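Local coordinates for protein cephalosporin acylase (Bacillus halodurans, PDB 2NLZ) that probably hydrolyses amide bonds as a cephalosporin acylase of the gamma-glutamyltranspeptidase family, within the N-terminal nucleophile hydrolases, at residues 53-58 with 124-129; 66-71 with 206-211; 282-287 with 329-334. The protein carries 1 engineered substitution. All coordinates share one frame; numbering follows the deposited sequence.

Following the chain from the N terminus, helix 47-61 opens contact 1 and the loop behind it opens contact 2. Helix 122-133 then closes contact 1, and helix 202-212 closes contact 2. The two therefore cross rather than nest. Their centres are 9 Å apart, and they touch: Trp-126 of contact 1 packs on Leu-208 and Ile-211 of contact 2. Together they join three helices, 47-61, 122-133 and 202-212, and the loop before strand 71-78 in one buried region. Contact 3 follows in series and closes a shorter, largely helical excursion between helix 274-283 and helix 331-338. It lies on the opposite side of the chain's centre, about 21 Å from contact 2 between nearest atoms.

Contact 1: 53-58 with 124-129; sequences ATATAL and GAWAEL
Helices 47-61 and 122-133 pack side by side here, their nearest CA atoms, of Thr-56 and Trp-126, 8.3 Å apart. The indole of Trp-126 lies between them. Its CG lies anti to its own carbonyl carbon (chi1 -60°), which sends the ring toward helix 47-61. Thr-56 meets this ring with its methyl. CG2 of Thr-56 stands 3.4 Å from the centroid of the six-membered ring of Trp-126, only 6° off the ring normal. This is a CH-pi contact over the middle of one face. The methyl comes within 3.6 Å of CD2 of Trp-126 and lies at similar distances from the other five atoms of that ring. Ala-55 adds a second, oblique contact: its CB is 4.0 Å from NE1 of Trp-126.

Both helices rest on beta strands, consistent with the layered alpha-beta-beta-alpha fold of N-terminal nucleophile hydrolases. Phe-373 of strand 370-376 touches both Ala-55 and Trp-126. All three touching residues are buried, and no other subunit of the assembly reaches the two segments.

The polar atoms of the pair are used elsewhere. NE1 of Trp-126 is hydrogen-bonded to OE1 of Gln-375 in the same strand, which would fix how the indole is turned. OG1 of Thr-56 is bonded back into its own helix, to the carbonyl of Ile-52. A leucine in place of Trp-126 would probably open a gap under the Thr-56 methyl and leave OE1 of Gln-375 without its indole N-H.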
ATOM      1  N   ALA D  53     -15.912 -37.195  -1.500  1.00 16.97           N
ATOM      2  CA  ALA D  53     -16.811 -36.541  -0.554  1.00 25.83           C
ATOM      3  C   ALA D  53     -16.971 -35.063  -0.876  1.00 27.86           C
ATOM      4  O   ALA D  53     -18.081 -34.551  -1.021  1.00 25.21           O
ATOM      5  CB  ALA D  53     -16.312 -36.719   0.868  1.00 26.89           C
ATOM      6  N   THR D  54     -15.835 -34.400  -1.017  1.00 25.01           N
ATOM      7  CA  THR D  54     -15.768 -32.986  -1.302  1.00 23.15           C
ATOM      8  C   THR D  54     -16.317 -32.629  -2.685  1.00 25.27           C
ATOM      9  O   THR D  54     -16.944 -31.588  -2.849  1.00 23.86           O
ATOM     10  CB  THR D  54     -14.313 -32.511  -1.200  1.00 27.79           C
ATOM     11  OG1 THR D  54     -13.723 -33.037  -0.002  1.00 25.20           O
ATOM     12  CG2 THR D  54     -14.245 -30.997  -1.179  1.00 20.92           C
ATOM     13  N   ALA D  55     -16.079 -33.491  -3.674  1.00 18.83           N
ATOM     14  CA  ALA D  55     -16.508 -33.212  -5.040  1.00 19.08           C
ATOM     15  C   ALA D  55     -18.019 -33.223  -5.118  1.00 24.50           C
ATOM     16  O   ALA D  55     -18.635 -32.286  -5.633  1.00 23.75           O
ATOM     17  CB  ALA D  55     -15.922 -34.222  -6.003  1.00 11.66           C
ATOM     18  N   THR D  56     -18.607 -34.288  -4.580  1.00 28.45           N
ATOM     19  CA  THR D  56     -20.055 -34.462  -4.579  1.00 27.33           C
ATOM     20  C   THR D  56     -20.728 -33.413  -3.707  1.00 24.55           C
ATOM     21  O   THR D  56     -21.839 -32.981  -4.011  1.00 23.48           O
ATOM     22  CB  THR D  56     -20.474 -35.872  -4.103  1.00 31.24           C
ATOM     23  OG1 THR D  56     -19.816 -36.184  -2.870  1.00 39.29           O
ATOM     24  CG2 THR D  56     -20.119 -36.913  -5.140  1.00 27.08           C
ATOM     25  N   ALA D  57     -20.057 -33.022  -2.623  1.00 17.46           N
ATOM     26  CA  ALA D  57     -20.537 -31.940  -1.766  1.00 24.80           C
ATOM     27  C   ALA D  57     -20.645 -30.634  -2.537  1.00 23.45           C
ATOM     28  O   ALA D  57     -21.661 -29.946  -2.436  1.00 24.08           O
ATOM     29  CB  ALA D  57     -19.643 -31.767  -0.549  1.00 32.32           C
ATOM     30  N   LEU D  58     -19.605 -30.329  -3.322  1.00 22.59           N
ATOM     31  CA  LEU D  58     -19.523 -29.113  -4.149  1.00 24.33           C
ATOM     32  C   LEU D  58     -20.633 -29.037  -5.188  1.00 27.83           C
ATOM     33  O   LEU D  58     -21.048 -27.954  -5.603  1.00 30.04           O
ATOM     34  CB  LEU D  58     -18.160 -29.030  -4.849  1.00 15.36           C
ATOM     35  CG  LEU D  58     -16.947 -28.683  -3.983  1.00 25.85           C
ATOM     36  CD1 LEU D  58     -15.628 -29.064  -4.651  1.00 33.15           C
ATOM     37  CD2 LEU D  58     -16.947 -27.219  -3.595  1.00 28.39           C
ATOM     38  N   GLY D 124     -19.406 -41.093 -13.048  1.00 31.08           N
ATOM     39  CA  GLY D 124     -18.628 -42.300 -13.332  1.00 36.81           C
ATOM     40  C   GLY D 124     -17.221 -42.215 -12.775  1.00 37.90           C
ATOM     41  O   GLY D 124     -16.682 -43.202 -12.252  1.00 39.73           O
ATOM     42  N   ALA D 125     -16.631 -41.027 -12.880  1.00 39.57           N
ATOM     43  CA  ALA D 125     -15.318 -40.769 -12.299  1.00 36.73           C
ATOM     44  C   ALA D 125     -15.323 -40.934 -10.783  1.00 33.46           C
ATOM     45  O   ALA D 125     -14.356 -41.423 -10.216  1.00 36.80           O
ATOM     46  CB  ALA D 125     -14.829 -39.394 -12.683  1.00 34.92           C
ATOM     47  N   TRP D 126     -16.414 -40.538 -10.138  1.00 27.36           N
ATOM     48  CA  TRP D 126     -16.555 -40.736  -8.704  1.00 32.22           C
ATOM     49  C   TRP D 126     -16.465 -42.220  -8.383  1.00 32.69           C
ATOM     50  O   TRP D 126     -15.617 -42.639  -7.604  1.00 36.64           O
ATOM     51  CB  TRP D 126     -17.889 -40.182  -8.184  1.00 31.68           C
ATOM     52  CG  TRP D 126     -18.112 -38.707  -8.389  1.00 27.10           C
ATOM     53  CD1 TRP D 126     -17.158 -37.741  -8.521  1.00 30.12           C
ATOM     54  CD2 TRP D 126     -19.377 -38.032  -8.445  1.00 23.61           C
ATOM     55  NE1 TRP D 126     -17.752 -36.508  -8.686  1.00 32.98           N
ATOM     56  CE2 TRP D 126     -19.113 -36.660  -8.638  1.00 29.04           C
ATOM     57  CE3 TRP D 126     -20.711 -38.455  -8.355  1.00 33.60           C
ATOM     58  CZ2 TRP D 126     -20.134 -35.706  -8.745  1.00 32.49           C
ATOM     59  CZ3 TRP D 126     -21.722 -37.509  -8.471  1.00 26.38           C
ATOM     60  CH2 TRP D 126     -21.425 -36.151  -8.660  1.00 31.01           C
ATOM     61  N   ALA D 127     -17.341 -43.003  -9.005  1.00 34.08           N
ATOM     62  CA  ALA D 127     -17.433 -44.447  -8.776  1.00 34.52           C
ATOM     63  C   ALA D 127     -16.119 -45.196  -9.010  1.00 36.94           C
ATOM     64  O   ALA D 127     -15.684 -45.973  -8.148  1.00 35.51           O
ATOM     65  CB  ALA D 127     -18.534 -45.044  -9.632  1.00 36.33           C
ATOM     66  N   GLU D 128     -15.498 -44.959 -10.168  1.00 30.50           N
ATOM     67  CA  GLU D 128     -14.221 -45.581 -10.504  1.00 27.95           C
ATOM     68  C   GLU D 128     -13.097 -45.208  -9.538  1.00 28.68           C
ATOM     69  O   GLU D 128     -12.224 -46.030  -9.255  1.00 33.61           O
ATOM     70  CB  GLU D 128     -13.800 -45.247 -11.936  1.00 28.18           C
ATOM     71  CG  GLU D 128     -14.077 -46.363 -12.949  1.00 53.74           C
ATOM     72  CD  GLU D 128     -13.092 -47.521 -12.874  1.00 56.61           C
ATOM     73  OE1 GLU D 128     -11.891 -47.287 -12.641  1.00 37.33           O
ATOM     74  OE2 GLU D 128     -13.530 -48.673 -13.065  1.00 74.40           O
ATOM     75  N   LEU D 129     -13.126 -43.977  -9.040  1.00 29.75           N
ATOM     76  CA  LEU D 129     -12.141 -43.518  -8.076  1.00 31.47           C
ATOM     77  C   LEU D 129     -12.315 -44.277  -6.767  1.00 32.87           C
ATOM     78  O   LEU D 129     -11.333 -44.677  -6.143  1.00 31.19           O
ATOM     79  CB  LEU D 129     -12.309 -42.020  -7.845  1.00 36.30           C
ATOM     80  CG  LEU D 129     -11.104 -41.083  -7.778  1.00 33.92           C
ATOM     81  CD1 LEU D 129      -9.875 -41.682  -8.407  1.00 37.58           C
ATOM     82  CD2 LEU D 129     -11.465 -39.785  -8.484  1.00 35.28           C
TER

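Contact 2: 66-71 with 206-211; sequences NGIGSD and DTLRSI
Ile-68 sits in a type I beta turn, Gly-67 to Ser-70, and carries its side chain onto Thr-207, Leu-208 and Ile-211 of helix 202-212. The turn belongs to the loop between helix 47-61 and strand 71-78, and its closing bond from Ser-70 N to Gly-67 O is weak. The two branches of Ile-68 take different partners. CD1 of Ile-68 meets CG2 of Thr-207 tip to tip at 3.6 Å. The same CD1 lies 3.8 Å from CG of Leu-208, whose side chain runs across it. The other branch, CG2 of Ile-68, points anti to the backbone N and lies 4.0 Å from CD1 of Ile-211. With OG1 of Thr-207 anti to the backbone N (chi1 176°), CG2 falls between the backbone N and the carbonyl carbon, and from there it meets Ile-68.

Leu-224 of helix 223-234 touches Thr-207 and Ile-211, while Leu-208 also packs on helix 143-151. Ser-70 OG is turned elsewhere, to OD1 of Asn-377. Every carbon that touches across the contact is aliphatic, and no hydrogen bond joins the segments. The turn is therefore held against the helix by shape and by burial of apolar surface.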
ATOM      1  N   ASN D  66     -20.609 -25.856 -11.175  1.00 29.80           N
ATOM      2  CA  ASN D  66     -20.598 -27.272 -10.960  1.00 26.68           C
ATOM      3  C   ASN D  66     -21.942 -27.901 -11.205  1.00 31.64           C
ATOM      4  O   ASN D  66     -22.934 -27.199 -11.349  1.00 37.74           O
ATOM      5  CB  ASN D  66     -20.252 -27.485  -9.498  1.00 26.01           C
ATOM      6  CG  ASN D  66     -19.536 -28.733  -9.278  1.00 35.41           C
ATOM      7  OD1 ASN D  66     -19.475 -29.226  -8.167  1.00 31.95           O
ATOM      8  ND2 ASN D  66     -18.978 -29.284 -10.347  1.00 58.97           N
ATOM      9  N   GLY D  67     -21.977 -29.229 -11.221  1.00 29.75           N
ATOM     10  CA  GLY D  67     -23.227 -29.977 -11.266  1.00 31.10           C
ATOM     11  C   GLY D  67     -22.988 -31.471 -11.249  1.00 35.11           C
ATOM     12  O   GLY D  67     -21.860 -31.940 -11.397  1.00 35.62           O
ATOM     13  N   ILE D  68     -24.062 -32.228 -11.063  1.00 35.48           N
ATOM     14  CA  ILE D  68     -23.997 -33.679 -11.173  1.00 31.08           C
ATOM     15  C   ILE D  68     -23.796 -34.031 -12.641  1.00 27.01           C
ATOM     16  O   ILE D  68     -23.174 -35.037 -12.972  1.00 29.22           O
ATOM     17  CB  ILE D  68     -25.272 -34.333 -10.617  1.00 35.23           C
ATOM     18  CG1 ILE D  68     -25.672 -33.622  -9.319  1.00 28.72           C
ATOM     19  CG2 ILE D  68     -25.082 -35.851 -10.447  1.00 31.30           C
ATOM     20  CD1 ILE D  68     -26.485 -34.432  -8.358  1.00 36.99           C
ATOM     21  N   GLY D  69     -24.300 -33.169 -13.516  1.00 23.36           N
ATOM     22  CA  GLY D  69     -24.074 -33.301 -14.950  1.00 28.23           C
ATOM     23  C   GLY D  69     -22.751 -32.745 -15.453  1.00 32.92           C
ATOM     24  O   GLY D  69     -22.640 -32.370 -16.625  1.00 28.40           O
ATOM     25  N   SER D  70     -21.748 -32.700 -14.573  1.00 36.16           N
ATOM     26  CA  SER D  70     -20.400 -32.249 -14.935  1.00 39.85           C
ATOM     27  C   SER D  70     -19.581 -33.386 -15.497  1.00 38.68           C
ATOM     28  O   SER D  70     -19.983 -34.543 -15.407  1.00 46.36           O
ATOM     29  CB  SER D  70     -19.683 -31.707 -13.697  1.00 34.84           C
ATOM     30  OG  SER D  70     -20.228 -30.467 -13.277  1.00 51.64           O
ATOM     31  N   ASP D  71     -18.434 -33.069 -16.084  1.00 29.94           N
ATOM     32  CA  ASP D  71     -17.368 -34.074 -16.119  1.00 39.93           C
ATOM     33  C   ASP D  71     -16.226 -33.691 -15.179  1.00 33.62           C
ATOM     34  O   ASP D  71     -16.226 -32.583 -14.641  1.00 27.03           O
ATOM     35  CB  ASP D  71     -16.919 -34.520 -17.534  1.00 43.70           C
ATOM     36  CG  ASP D  71     -16.797 -33.397 -18.514  1.00 43.91           C
ATOM     37  OD1 ASP D  71     -17.021 -33.673 -19.707  1.00 22.20           O
ATOM     38  OD2 ASP D  71     -16.477 -32.261 -18.114  1.00 68.16           O
ATOM     39  N   ASP D 206     -31.974 -37.026  -4.009  1.00 39.29           N
ATOM     40  CA  ASP D 206     -32.491 -38.264  -4.607  1.00 44.41           C
ATOM     41  C   ASP D 206     -31.506 -38.889  -5.583  1.00 42.95           C
ATOM     42  O   ASP D 206     -31.214 -40.091  -5.518  1.00 32.36           O
ATOM     43  CB  ASP D 206     -33.824 -38.005  -5.325  1.00 49.72           C
ATOM     44  CG  ASP D 206     -34.963 -37.701  -4.362  1.00 52.78           C
ATOM     45  OD1 ASP D 206     -34.851 -38.048  -3.168  1.00 42.50           O
ATOM     46  OD2 ASP D 206     -35.970 -37.107  -4.803  1.00 53.95           O
ATOM     47  N   THR D 207     -30.987 -38.059  -6.478  1.00 42.99           N
ATOM     48  CA  THR D 207     -30.094 -38.551  -7.508  1.00 45.77           C
ATOM     49  C   THR D 207     -28.719 -38.941  -6.950  1.00 42.45           C
ATOM     50  O   THR D 207     -28.131 -39.935  -7.390  1.00 40.56           O
ATOM     51  CB  THR D 207     -30.002 -37.584  -8.711  1.00 37.81           C
ATOM     52  OG1 THR D 207     -29.035 -38.067  -9.642  1.00 55.21           O
ATOM     53  CG2 THR D 207     -29.589 -36.238  -8.272  1.00 51.47           C
ATOM     54  N   LEU D 208     -28.228 -38.197  -5.962  1.00 37.64           N
ATOM     55  CA  LEU D 208     -26.970 -38.563  -5.325  1.00 36.32           C
ATOM     56  C   LEU D 208     -27.114 -39.881  -4.588  1.00 38.75           C
ATOM     57  O   LEU D 208     -26.229 -40.724  -4.653  1.00 34.56           O
ATOM     58  CB  LEU D 208     -26.465 -37.477  -4.386  1.00 31.57           C
ATOM     59  CG  LEU D 208     -25.799 -36.282  -5.066  1.00 26.49           C
ATOM     60  CD1 LEU D 208     -25.537 -35.191  -4.044  1.00 29.10           C
ATOM     61  CD2 LEU D 208     -24.511 -36.657  -5.800  1.00 25.67           C
ATOM     62  N   ARG D 209     -28.248 -40.067  -3.921  1.00 45.72           N
ATOM     63  CA  ARG D 209     -28.568 -41.351  -3.311  1.00 45.38           C
ATOM     64  C   ARG D 209     -28.652 -42.452  -4.381  1.00 43.91           C
ATOM     65  O   ARG D 209     -28.159 -43.560  -4.177  1.00 43.48           O
ATOM     66  CB  ARG D 209     -29.857 -41.253  -2.491  1.00 43.82           C
ATOM     67  CG  ARG D 209     -30.138 -42.447  -1.595  1.00 58.21           C
ATOM     68  CD  ARG D 209     -30.542 -42.015  -0.187  1.00 68.37           C
ATOM     69  NE  ARG D 209     -31.394 -40.825  -0.194  1.00 70.39           N
ATOM     70  CZ  ARG D 209     -31.653 -40.066   0.870  1.00 65.25           C
ATOM     71  NH1 ARG D 209     -31.132 -40.357   2.056  1.00 57.88           N
ATOM     72  NH2 ARG D 209     -32.434 -39.005   0.743  1.00 56.69           N
ATOM     73  N   SER D 210     -29.237 -42.134  -5.532  1.00 40.54           N
ATOM     74  CA  SER D 210     -29.403 -43.133  -6.572  1.00 42.76           C
ATOM     75  C   SER D 210     -28.066 -43.577  -7.152  1.00 43.66           C
ATOM     76  O   SER D 210     -27.928 -44.736  -7.537  1.00 46.41           O
ATOM     77  CB  SER D 210     -30.348 -42.641  -7.675  1.00 49.31           C
ATOM     78  OG  SER D 210     -30.659 -43.677  -8.603  1.00 53.33           O
ATOM     79  N   ILE D 211     -27.084 -42.677  -7.213  1.00 43.81           N
ATOM     80  CA  ILE D 211     -25.768 -43.073  -7.741  1.00 45.09           C
ATOM     81  C   ILE D 211     -24.891 -43.671  -6.664  1.00 43.88           C
ATOM     82  O   ILE D 211     -23.973 -44.429  -6.962  1.00 44.42           O
ATOM     83  CB  ILE D 211     -25.007 -41.958  -8.536  1.00 40.20           C
ATOM     84  CG1 ILE D 211     -24.954 -40.649  -7.773  1.00 42.74           C
ATOM     85  CG2 ILE D 211     -25.659 -41.715  -9.881  1.00 51.10           C
ATOM     86  CD1 ILE D 211     -24.942 -39.443  -8.691  1.00 53.33           C
TER

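Contact 3: 282-287 with 329-334; sequences IVKGFE and LSDEYA
The backbone oxygen of Ser-330 takes two N-H groups, and the shorter bond comes from Ala-334, the residue that meets Ile-282 across this contact. Ala-334 N lies 3.0 Å from Ser-330 O, while the bond from Tyr-333 N to the same oxygen is weak. These bonds form the first turn of helix 331-338, with Ser-330 as its N-cap. The capping bond itself, from Tyr-333 N to Ser-330 OG, is weak, at 3.4 Å and 148°. Ser-330 OG also bonds to the carbonyl of Gln-327.

The contact joins this helix start to helix 274-283 and the turn that follows. The backbones come close, with the CA atoms of Ile-282 and Ala-334 4.7 Å apart. The small side chain of Ala-334 is consistent with so close an approach. CB of Ala-334 lies 4.2 Å from the backbone N of Ile-282. In return, CG1 of Ile-282 is 4.2 Å from the carbonyl oxygen of Ala-334. With CG1 anti to its own carbonyl carbon (chi1 -65°), it sits beside the Ile-282 backbone N, on which the Ala-334 methyl packs. Arg-338, one turn further along the second helix, ties the two helices by a hydrogen bond from its NE to Ile-282 O.

From Val-283 to Phe-286 the chain makes a type I beta turn, closed by Phe-286 N to Val-283 O at 3.1 Å. The CB of Lys-284, in this turn, is directed toward the other segment, and its NZ is hydrogen-bonded to the backbone oxygen of Asp-258. Asp-331, exposed at the start of its helix, probably attracts the lysine weakly, but OD1 of Asp-331 is 4.6 Å from NZ of Lys-284, beyond a salt bridge. The nearer approach is by carbon, with CE of Lys-284 4.2 Å from OD1 of Asp-331.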
ATOM      1  N   ILE D 282       9.401 -23.733 -22.421  1.00 38.39           N
ATOM      2  CA  ILE D 282       9.947 -22.549 -23.073  1.00 28.74           C
ATOM      3  C   ILE D 282      10.683 -21.672 -22.048  1.00 28.50           C
ATOM      4  O   ILE D 282      11.831 -21.290 -22.251  1.00 31.05           O
ATOM      5  CB  ILE D 282       8.833 -21.733 -23.775  1.00 26.23           C
ATOM      6  CG1 ILE D 282       8.211 -22.535 -24.920  1.00 26.63           C
ATOM      7  CG2 ILE D 282       9.388 -20.457 -24.340  1.00 10.32           C
ATOM      8  CD1 ILE D 282       6.854 -22.022 -25.389  1.00 22.72           C
ATOM      9  N   VAL D 283      10.027 -21.389 -20.930  1.00 27.30           N
ATOM     10  CA  VAL D 283      10.565 -20.466 -19.934  1.00 31.36           C
ATOM     11  C   VAL D 283      11.778 -21.047 -19.173  1.00 33.69           C
ATOM     12  O   VAL D 283      12.605 -20.306 -18.649  1.00 26.94           O
ATOM     13  CB  VAL D 283       9.438 -19.957 -18.981  1.00 28.73           C
ATOM     14  CG1 VAL D 283       9.455 -20.673 -17.626  1.00 28.28           C
ATOM     15  CG2 VAL D 283       9.545 -18.471 -18.789  1.00 25.29           C
ATOM     16  N   LYS D 284      11.869 -22.376 -19.157  1.00 35.23           N
ATOM     17  CA  LYS D 284      12.961 -23.161 -18.556  1.00 32.45           C
ATOM     18  C   LYS D 284      14.370 -22.711 -18.955  1.00 32.86           C
ATOM     19  O   LYS D 284      15.303 -22.820 -18.164  1.00 31.49           O
ATOM     20  CB  LYS D 284      12.787 -24.609 -19.010  1.00 39.41           C
ATOM     21  CG  LYS D 284      13.406 -25.669 -18.164  1.00 37.84           C
ATOM     22  CD  LYS D 284      12.655 -26.969 -18.436  1.00 56.63           C
ATOM     23  CE  LYS D 284      13.405 -27.930 -19.344  1.00 56.43           C
ATOM     24  NZ  LYS D 284      14.086 -29.004 -18.553  1.00 55.84           N
ATOM     25  N   GLY D 285      14.520 -22.236 -20.191  1.00 32.30           N
ATOM     26  CA  GLY D 285      15.821 -21.833 -20.720  1.00 31.71           C
ATOM     27  C   GLY D 285      16.338 -20.492 -20.231  1.00 37.20           C
ATOM     28  O   GLY D 285      17.508 -20.170 -20.423  1.00 38.00           O
ATOM     29  N   PHE D 286      15.469 -19.698 -19.616  1.00 41.54           N
ATOM     30  CA  PHE D 286      15.884 -18.464 -18.962  1.00 34.64           C
ATOM     31  C   PHE D 286      16.119 -18.698 -17.473  1.00 37.74           C
ATOM     32  O   PHE D 286      15.487 -19.559 -16.857  1.00 35.46           O
ATOM     33  CB  PHE D 286      14.808 -17.391 -19.099  1.00 36.61           C
ATOM     34  CG  PHE D 286      14.382 -17.114 -20.512  1.00 37.63           C
ATOM     35  CD1 PHE D 286      15.299 -16.665 -21.462  1.00 39.01           C
ATOM     36  CD2 PHE D 286      13.044 -17.247 -20.878  1.00 37.13           C
ATOM     37  CE1 PHE D 286      14.898 -16.377 -22.767  1.00 42.54           C
ATOM     38  CE2 PHE D 286      12.627 -16.958 -22.181  1.00 36.75           C
ATOM     39  CZ  PHE D 286      13.557 -16.522 -23.131  1.00 34.75           C
ATOM     40  N   GLU D 287      17.028 -17.920 -16.899  1.00 49.86           N
ATOM     41  CA  GLU D 287      17.181 -17.857 -15.450  1.00 58.58           C
ATOM     42  C   GLU D 287      16.346 -16.670 -14.952  1.00 55.42           C
ATOM     43  O   GLU D 287      15.951 -15.813 -15.749  1.00 51.18           O
ATOM     44  CB  GLU D 287      18.663 -17.706 -15.056  1.00 70.12           C
ATOM     45  CG  GLU D 287      19.618 -18.768 -15.628  1.00 84.31           C
ATOM     46  CD  GLU D 287      19.363 -20.165 -15.081  1.00 94.77           C
ATOM     47  OE1 GLU D 287      19.008 -20.293 -13.890  1.00 99.71           O
ATOM     48  OE2 GLU D 287      19.525 -21.140 -15.845  1.00 91.43           O
ATOM     49  N   LEU D 329       6.353 -31.165 -26.398  1.00 32.07           N
ATOM     50  CA  LEU D 329       7.034 -31.102 -25.114  1.00 34.92           C
ATOM     51  C   LEU D 329       8.553 -31.303 -25.190  1.00 39.53           C
ATOM     52  O   LEU D 329       9.227 -31.434 -24.163  1.00 44.15           O
ATOM     53  CB  LEU D 329       6.391 -32.101 -24.154  1.00 29.54           C
ATOM     54  CG  LEU D 329       5.394 -31.533 -23.132  1.00 33.13           C
ATOM     55  CD1 LEU D 329       4.612 -30.330 -23.658  1.00 30.18           C
ATOM     56  CD2 LEU D 329       4.458 -32.623 -22.608  1.00 26.60           C
ATOM     57  N   SER D 330       9.087 -31.310 -26.407  1.00 48.24           N
ATOM     58  CA  SER D 330      10.503 -31.588 -26.628  1.00 52.50           C
ATOM     59  C   SER D 330      11.365 -30.348 -26.416  1.00 51.19           C
ATOM     60  O   SER D 330      10.921 -29.227 -26.685  1.00 49.45           O
ATOM     61  CB  SER D 330      10.727 -32.154 -28.037  1.00 54.24           C
ATOM     62  OG  SER D 330      10.626 -31.142 -29.024  1.00 50.80           O
ATOM     63  N   ASP D 331      12.596 -30.574 -25.946  1.00 50.76           N
ATOM     64  CA  ASP D 331      13.565 -29.516 -25.655  1.00 52.79           C
ATOM     65  C   ASP D 331      13.963 -28.670 -26.862  1.00 58.58           C
ATOM     66  O   ASP D 331      14.199 -27.465 -26.720  1.00 63.62           O
ATOM     67  CB  ASP D 331      14.823 -30.093 -25.003  1.00 50.78           C
ATOM     68  CG  ASP D 331      14.585 -30.560 -23.582  1.00 55.51           C
ATOM     69  OD1 ASP D 331      13.580 -30.146 -22.963  1.00 60.70           O
ATOM     70  OD2 ASP D 331      15.410 -31.346 -23.077  1.00 59.53           O
ATOM     71  N   GLU D 332      14.040 -29.292 -28.041  1.00 59.88           N
ATOM     72  CA  GLU D 332      14.417 -28.563 -29.260  1.00 67.07           C
ATOM     73  C   GLU D 332      13.279 -27.706 -29.811  1.00 61.78           C
ATOM     74  O   GLU D 332      13.525 -26.680 -30.446  1.00 68.07           O
ATOM     75  CB  GLU D 332      14.993 -29.486 -30.349  1.00 72.03           C
ATOM     76  CG  GLU D 332      14.142 -30.709 -30.708  1.00 93.59           C
ATOM     77  CD  GLU D 332      14.585 -31.983 -29.989  1.00106.92           C
ATOM     78  OE1 GLU D 332      14.793 -31.947 -28.754  1.00108.60           O
ATOM     79  OE2 GLU D 332      14.720 -33.028 -30.665  1.00110.65           O
ATOM     80  N   TYR D 333      12.043 -28.124 -29.563  1.00 51.86           N
ATOM     81  CA  TYR D 333      10.888 -27.310 -29.926  1.00 45.30           C
ATOM     82  C   TYR D 333      10.693 -26.169 -28.926  1.00 44.93           C
ATOM     83  O   TYR D 333      10.252 -25.076 -29.287  1.00 42.70           O
ATOM     84  CB  TYR D 333       9.621 -28.148 -30.016  1.00 42.98           C
ATOM     85  CG  TYR D 333       8.400 -27.344 -30.400  1.00 46.73           C
ATOM     86  CD1 TYR D 333       8.400 -26.554 -31.544  1.00 42.46           C
ATOM     87  CD2 TYR D 333       7.243 -27.373 -29.617  1.00 54.15           C
ATOM     88  CE1 TYR D 333       7.288 -25.815 -31.899  1.00 49.03           C
ATOM     89  CE2 TYR D 333       6.117 -26.634 -29.967  1.00 49.59           C
ATOM     90  CZ  TYR D 333       6.147 -25.861 -31.109  1.00 46.26           C
ATOM     91  OH  TYR D 333       5.047 -25.125 -31.474  1.00 34.31           O
ATOM     92  N   ALA D 334      11.015 -26.430 -27.667  1.00 43.81           N
ATOM     93  CA  ALA D 334      11.040 -25.374 -26.671  1.00 47.56           C
ATOM     94  C   ALA D 334      12.003 -24.290 -27.146  1.00 49.39           C
ATOM     95  O   ALA D 334      11.630 -23.119 -27.247  1.00 49.12           O
ATOM     96  CB  ALA D 334      11.468 -25.927 -25.315  1.00 45.31           C
TER